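Local atomic coordinates of methionine gamma-lyase (Trichomonas vaginalis, PDB entry 1PFF), a protein that belongs to the Cys/Met metabolism family of pyridoxal phosphate (PLP)-dependent enzymes and assembles from four chains. Residues I41-L46 and T96-D101. Residues are numbered along the deposited sequence; the frame is centred on the assembly and turned at random.
Sequences ISDDCL and TLKVID
Lys98 and Asp43 approach each other from opposite directions between the end of strand 39-43 and the loop that leads from strand 84-90 to helix 102-109, a worked example of one lysine gathering several acids. The main link is a salt bridge in which Lys98 NZ donates to Asp43 OD2 at 2.7 Å, on the syn lone pair; a weak second bond runs to Asp43 OD1 at 3.2 Å, so the ammonium leans on OD2 and only weakly reaches OD1. Asp44 joins from another direction, its side chain crossing that of the lysine at about a right angle, and Asp44 OD1 makes a second salt bridge to Lys98 NZ, at 3.1 Å. Asp69, in the loop after strand 64-68, adds a third salt bridge to the same nitrogen. The lysine chain leaves the backbone extended and bends at chi3 (88°) to bring NZ among these groups.

Further hydrogen bonds hold the main carboxylate in place. Asp43 OD1 accepts from Cys45 N at 3.0 Å, an Asx turn in which the donor stands well above the carboxylate plane, while OD2 also receives the backbone N of Met70.

Van der Waals contact flanks the charges: the methyl CD1 of Ile100 rests against the carboxylate of Asp43, 3.6 Å from its CG, and Phe89 of strand 84-90 touches both residues. Cys45 SG is a close neighbour of the ammonium, 3.3 Å from Lys98 NZ, and also meets the aliphatic CE and CD of Lys98.

The positive charge of Lys98 probably offsets the repulsion among the three carboxylates, which in turn would favour its protonated form. Charge, more than apolar packing, thus joins a strand end to a loop of the large domain, with its seven-stranded mainly parallel sheet, as in fold-type I PLP-dependent enzymes.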
# COMPACT_ATOMS: atom_id res chain seq x y z
N ILE A 41 -27.38 -29.50 3.02
CA ILE A 41 -27.21 -30.07 4.35
C ILE A 41 -25.99 -29.41 4.96
O ILE A 41 -24.92 -29.41 4.35
CB ILE A 41 -27.00 -31.60 4.29
CG1 ILE A 41 -28.15 -32.27 3.54
CG2 ILE A 41 -26.85 -32.17 5.72
CD1 ILE A 41 -27.84 -33.66 3.06
N SER A 42 -26.17 -28.85 6.15
CA SER A 42 -25.07 -28.21 6.86
C SER A 42 -24.92 -28.83 8.24
O SER A 42 -25.89 -29.34 8.82
CB SER A 42 -25.35 -26.71 7.01
OG SER A 42 -24.34 -26.08 7.80
N ASP A 43 -23.70 -28.81 8.75
CA ASP A 43 -23.47 -29.16 10.14
C ASP A 43 -24.12 -28.11 11.04
O ASP A 43 -24.31 -26.96 10.64
CB ASP A 43 -21.98 -29.29 10.45
CG ASP A 43 -21.72 -29.80 11.85
OD1 ASP A 43 -21.06 -29.07 12.62
OD2 ASP A 43 -22.15 -30.90 12.28
N ASP A 44 -24.46 -28.52 12.26
CA ASP A 44 -25.15 -27.63 13.18
C ASP A 44 -24.19 -26.84 14.08
O ASP A 44 -24.64 -26.12 14.97
CB ASP A 44 -26.17 -28.41 14.01
CG ASP A 44 -25.52 -29.40 14.97
OD1 ASP A 44 -24.28 -29.56 14.93
OD2 ASP A 44 -26.17 -30.06 15.79
N CYS A 45 -22.89 -26.99 13.86
CA CYS A 45 -21.88 -26.21 14.59
C CYS A 45 -21.21 -25.22 13.64
O CYS A 45 -20.17 -25.53 13.04
CB CYS A 45 -20.81 -27.13 15.20
SG CYS A 45 -21.38 -28.28 16.47
N LEU A 46 -21.80 -24.04 13.51
CA LEU A 46 -21.29 -23.06 12.56
C LEU A 46 -20.83 -21.75 13.20
O LEU A 46 -21.36 -21.31 14.23
CB LEU A 46 -22.33 -22.76 11.47
CG LEU A 46 -22.78 -23.90 10.54
CD1 LEU A 46 -23.73 -23.34 9.50
CD2 LEU A 46 -21.61 -24.64 9.88
N THR A 96 -16.86 -25.67 20.31
CA THR A 96 -16.22 -26.65 21.18
C THR A 96 -15.37 -27.67 20.44
O THR A 96 -15.09 -28.75 20.98
CB THR A 96 -17.27 -27.36 22.05
OG1 THR A 96 -18.35 -27.79 21.21
CG2 THR A 96 -17.93 -26.37 23.03
N LEU A 97 -14.98 -27.32 19.21
CA LEU A 97 -13.97 -28.05 18.44
C LEU A 97 -14.42 -29.47 18.09
O LEU A 97 -13.62 -30.41 18.06
CB LEU A 97 -12.62 -28.07 19.18
CG LEU A 97 -11.68 -26.85 19.34
CD1 LEU A 97 -11.30 -26.24 17.99
CD2 LEU A 97 -12.26 -25.79 20.27
N LYS A 98 -15.72 -29.62 17.86
CA LYS A 98 -16.24 -30.89 17.39
C LYS A 98 -15.50 -31.32 16.13
O LYS A 98 -15.26 -30.50 15.23
CB LYS A 98 -17.73 -30.78 17.11
CG LYS A 98 -18.40 -32.12 16.80
CD LYS A 98 -19.89 -31.91 16.57
CE LYS A 98 -20.18 -31.59 15.09
NZ LYS A 98 -21.62 -31.24 14.92
N VAL A 99 -15.14 -32.60 16.07
CA VAL A 99 -14.39 -33.12 14.92
C VAL A 99 -15.30 -33.92 14.00
O VAL A 99 -16.00 -34.83 14.44
CB VAL A 99 -13.19 -34.00 15.38
CG1 VAL A 99 -12.50 -34.61 14.18
CG2 VAL A 99 -12.20 -33.18 16.23
N ILE A 100 -15.30 -33.58 12.72
CA ILE A 100 -16.07 -34.34 11.73
C ILE A 100 -15.13 -35.14 10.84
O ILE A 100 -14.15 -34.59 10.30
CB ILE A 100 -16.98 -33.39 10.90
CG1 ILE A 100 -17.98 -32.68 11.83
CG2 ILE A 100 -17.71 -34.16 9.78
CD1 ILE A 100 -18.56 -31.36 11.26
N ASP A 101 -15.42 -36.43 10.68
CA ASP A 101 -14.64 -37.30 9.82
C ASP A 101 -14.86 -36.93 8.35
O ASP A 101 -15.90 -37.23 7.76
CB ASP A 101 -15.03 -38.76 10.09
CG ASP A 101 -14.09 -39.75 9.42
OD1 ASP A 101 -13.87 -40.83 10.01
OD2 ASP A 101 -13.54 -39.55 8.32